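Local coordinates for NikO protein (Streptomyces tendae, PDB 4FQD) that is an enolpyruvyl transferase, related to MurA, that is essential in nikkomycin biosynthesis, at residues A[49-55]-A[255-261]. The protein carries 4 engineered substitutions. Residues are numbered along the deposited sequence; the frame is centred on the assembly and turned at random.
Sequences APVRIEN and RPVDVTL. Engineered in segment 49-55: R52 (natural residue Pro).
I53 and L261 make the close apolar contact here: the CG2 branch of I53 lies 3.6 Å from CG of L261, the two side chains crossing at a slant. With chi1 at -51°, CG1 of I53 sits beside the backbone nitrogen and CG2 is anti to it, which turns that methyl to L261 while CG1 faces V259. V51 and V257 continue this packed face, backed by helices 34-44 and 219-231, with L37 against L261 and L231 against both valines. Between the strands the backbone bonds alternate in parallel register, V257 N to P50 O, R52 N to V257 O, V259 N to R52 O (2.9 Å) and E54 N to V259 O. Strand 257-260 is the outermost strand, within this chain, of a four-stranded mixed sheet, and its parallel pairing with 50-54 joins distant parts of the chain in the inverse beta/alpha barrel of the EPSP synthase family. Beyond the strands, N55 ND2 donates to L261 O at 2.9 Å, with the acceptor in the amide plane but the donor standing above the carbonyl plane. With an alanine here, the carbonyl of L261 would probably lose its amide partner, and residue and carbonyl would be tied less firmly. The other face is looser and largely solvent-exposed. There D258 meets the aliphatic part of the engineered R52, OD1 lying 3.3 Å from CB; guanidinium and carboxylate stand 85° apart, with NH1 and OD2 4.4 Å from each other. E54 OE2 sits over the guanidinium face, 3.8 Å from R52 NE, a long ion pair to which no N-H points.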
loop_
_atom_site.group_PDB
_atom_site.type_symbol
_atom_site.label_atom_id
_atom_site.label_comp_id
_atom_site.label_asym_id
_atom_site.label_seq_id
_atom_site.Cartn_x
_atom_site.Cartn_y
_atom_site.Cartn_z
ATOM N N ALA A 49 42.005 2.571 14.003
ATOM C CA ALA A 49 42.503 3.461 12.964
ATOM C C ALA A 49 41.662 4.731 12.886
ATOM O O ALA A 49 40.464 4.702 13.161
ATOM C CB ALA A 49 42.506 2.748 11.623
ATOM N N PRO A 50 42.293 5.855 12.513
ATOM C CA PRO A 50 41.559 7.115 12.367
ATOM C C PRO A 50 40.605 7.079 11.178
ATOM O O PRO A 50 40.959 6.571 10.114
ATOM C CB PRO A 50 42.672 8.141 12.124
ATOM C CG PRO A 50 43.798 7.347 11.554
ATOM C CD PRO A 50 43.732 6.019 12.244
ATOM N N VAL A 51 39.404 7.613 11.368
ATOM C CA VAL A 51 38.413 7.668 10.302
ATOM C C VAL A 51 38.009 9.110 10.018
ATOM O O VAL A 51 37.404 9.772 10.862
ATOM C CB VAL A 51 37.159 6.847 10.655
ATOM C CG1 VAL A 51 36.085 7.026 9.591
ATOM C CG2 VAL A 51 37.519 5.380 10.817
ATOM N N ARG A 52 38.354 9.594 8.829
ATOM C CA ARG A 52 38.014 10.956 8.439
ATOM C C ARG A 52 36.683 11.001 7.702
ATOM O O ARG A 52 36.539 10.435 6.619
ATOM C CB ARG A 52 39.117 11.567 7.573
ATOM C CG ARG A 52 38.856 13.016 7.210
ATOM C CD ARG A 52 39.979 13.613 6.385
ATOM N NE ARG A 52 39.758 15.038 6.152
ATOM C CZ ARG A 52 40.537 15.803 5.396
ATOM N NH1 ARG A 52 41.595 15.282 4.790
ATOM N NH2 ARG A 52 40.255 17.090 5.242
ATOM N N ILE A 53 35.712 11.686 8.296
ATOM C CA ILE A 53 34.368 11.749 7.738
ATOM C C ILE A 53 34.076 13.121 7.140
ATOM O O ILE A 53 33.829 14.085 7.865
ATOM C CB ILE A 53 33.309 11.433 8.810
ATOM C CG1 ILE A 53 33.658 10.133 9.536
ATOM C CG2 ILE A 53 31.929 11.348 8.187
ATOM C CD1 ILE A 53 32.708 9.787 10.661
ATOM N N GLU A 54 34.108 13.205 5.815
ATOM C CA GLU A 54 33.802 14.452 5.126
ATOM C C GLU A 54 32.300 14.585 4.905
ATOM O O GLU A 54 31.564 13.601 4.998
ATOM C CB GLU A 54 34.548 14.533 3.794
ATOM C CG GLU A 54 36.049 14.358 3.925
ATOM C CD GLU A 54 36.823 15.259 2.985
ATOM O OE1 GLU A 54 36.228 16.226 2.465
ATOM O OE2 GLU A 54 38.025 15.002 2.768
ATOM N N ASN A 55 31.858 15.805 4.609
ATOM C CA ASN A 55 30.437 16.113 4.475
ATOM C C ASN A 55 29.665 15.666 5.712
ATOM O O ASN A 55 28.608 15.045 5.613
ATOM C CB ASN A 55 29.851 15.479 3.207
ATOM C CG ASN A 55 28.473 16.019 2.863
ATOM O OD1 ASN A 55 28.170 17.186 3.114
ATOM N ND2 ASN A 55 27.628 15.167 2.296
ATOM N N ARG A 255 43.076 -0.136 9.426
ATOM C CA ARG A 255 43.397 0.673 8.255
ATOM C C ARG A 255 42.642 1.999 8.260
ATOM O O ARG A 255 41.420 2.020 8.400
ATOM C CB ARG A 255 43.098 -0.104 6.973
ATOM C CG ARG A 255 44.062 -1.249 6.709
ATOM C CD ARG A 255 43.430 -2.308 5.825
ATOM N NE ARG A 255 42.838 -1.737 4.620
ATOM C CZ ARG A 255 42.136 -2.434 3.733
ATOM N NH1 ARG A 255 41.632 -1.836 2.664
ATOM N NH2 ARG A 255 41.935 -3.731 3.915
ATOM N N PRO A 256 43.378 3.113 8.113
ATOM C CA PRO A 256 42.812 4.469 8.071
ATOM C C PRO A 256 41.800 4.629 6.940
ATOM O O PRO A 256 42.004 4.090 5.852
ATOM C CB PRO A 256 44.037 5.349 7.807
ATOM C CG PRO A 256 45.190 4.556 8.319
ATOM C CD PRO A 256 44.848 3.128 8.024
ATOM N N VAL A 257 40.722 5.364 7.197
ATOM C CA VAL A 257 39.637 5.489 6.229
ATOM C C VAL A 257 39.234 6.937 5.961
ATOM O O VAL A 257 39.041 7.723 6.889
ATOM C CB VAL A 257 38.386 4.704 6.687
ATOM C CG1 VAL A 257 37.244 4.886 5.696
ATOM C CG2 VAL A 257 38.713 3.231 6.862
ATOM N N ASP A 258 39.114 7.279 4.682
ATOM C CA ASP A 258 38.562 8.560 4.265
ATOM C C ASP A 258 37.214 8.331 3.592
ATOM O O ASP A 258 37.127 7.613 2.595
ATOM C CB ASP A 258 39.510 9.270 3.296
ATOM C CG ASP A 258 40.466 10.213 3.998
ATOM O OD1 ASP A 258 40.743 10.001 5.196
ATOM O OD2 ASP A 258 40.939 11.169 3.349
ATOM N N VAL A 259 36.164 8.934 4.137
ATOM C CA VAL A 259 34.825 8.738 3.594
ATOM C C VAL A 259 34.018 10.036 3.524
ATOM O O VAL A 259 33.986 10.819 4.474
ATOM C CB VAL A 259 34.046 7.659 4.391
ATOM C CG1 VAL A 259 34.012 8.000 5.874
ATOM C CG2 VAL A 259 32.640 7.485 3.836
ATOM N N THR A 260 33.384 10.264 2.379
ATOM C CA THR A 260 32.500 11.408 2.203
ATOM C C THR A 260 31.046 10.956 2.284
ATOM O O THR A 260 30.577 10.197 1.436
ATOM C CB THR A 260 32.741 12.098 0.852
ATOM O OG1 THR A 260 34.118 12.477 0.747
ATOM C CG2 THR A 260 31.866 13.336 0.724
ATOM N N LEU A 261 30.339 11.423 3.309
ATOM C CA LEU A 261 28.963 10.999 3.550
ATOM C C LEU A 261 28.022 11.323 2.397
ATOM O O LEU A 261 28.147 12.360 1.744
ATOM C CB LEU A 261 28.416 11.625 4.834
ATOM C CG LEU A 261 28.981 11.115 6.158
ATOM C CD1 LEU A 261 28.266 11.769 7.330
ATOM C CD2 LEU A 261 28.883 9.601 6.241
HETATM O O HOH W 1 41.893 8.632 8.024
#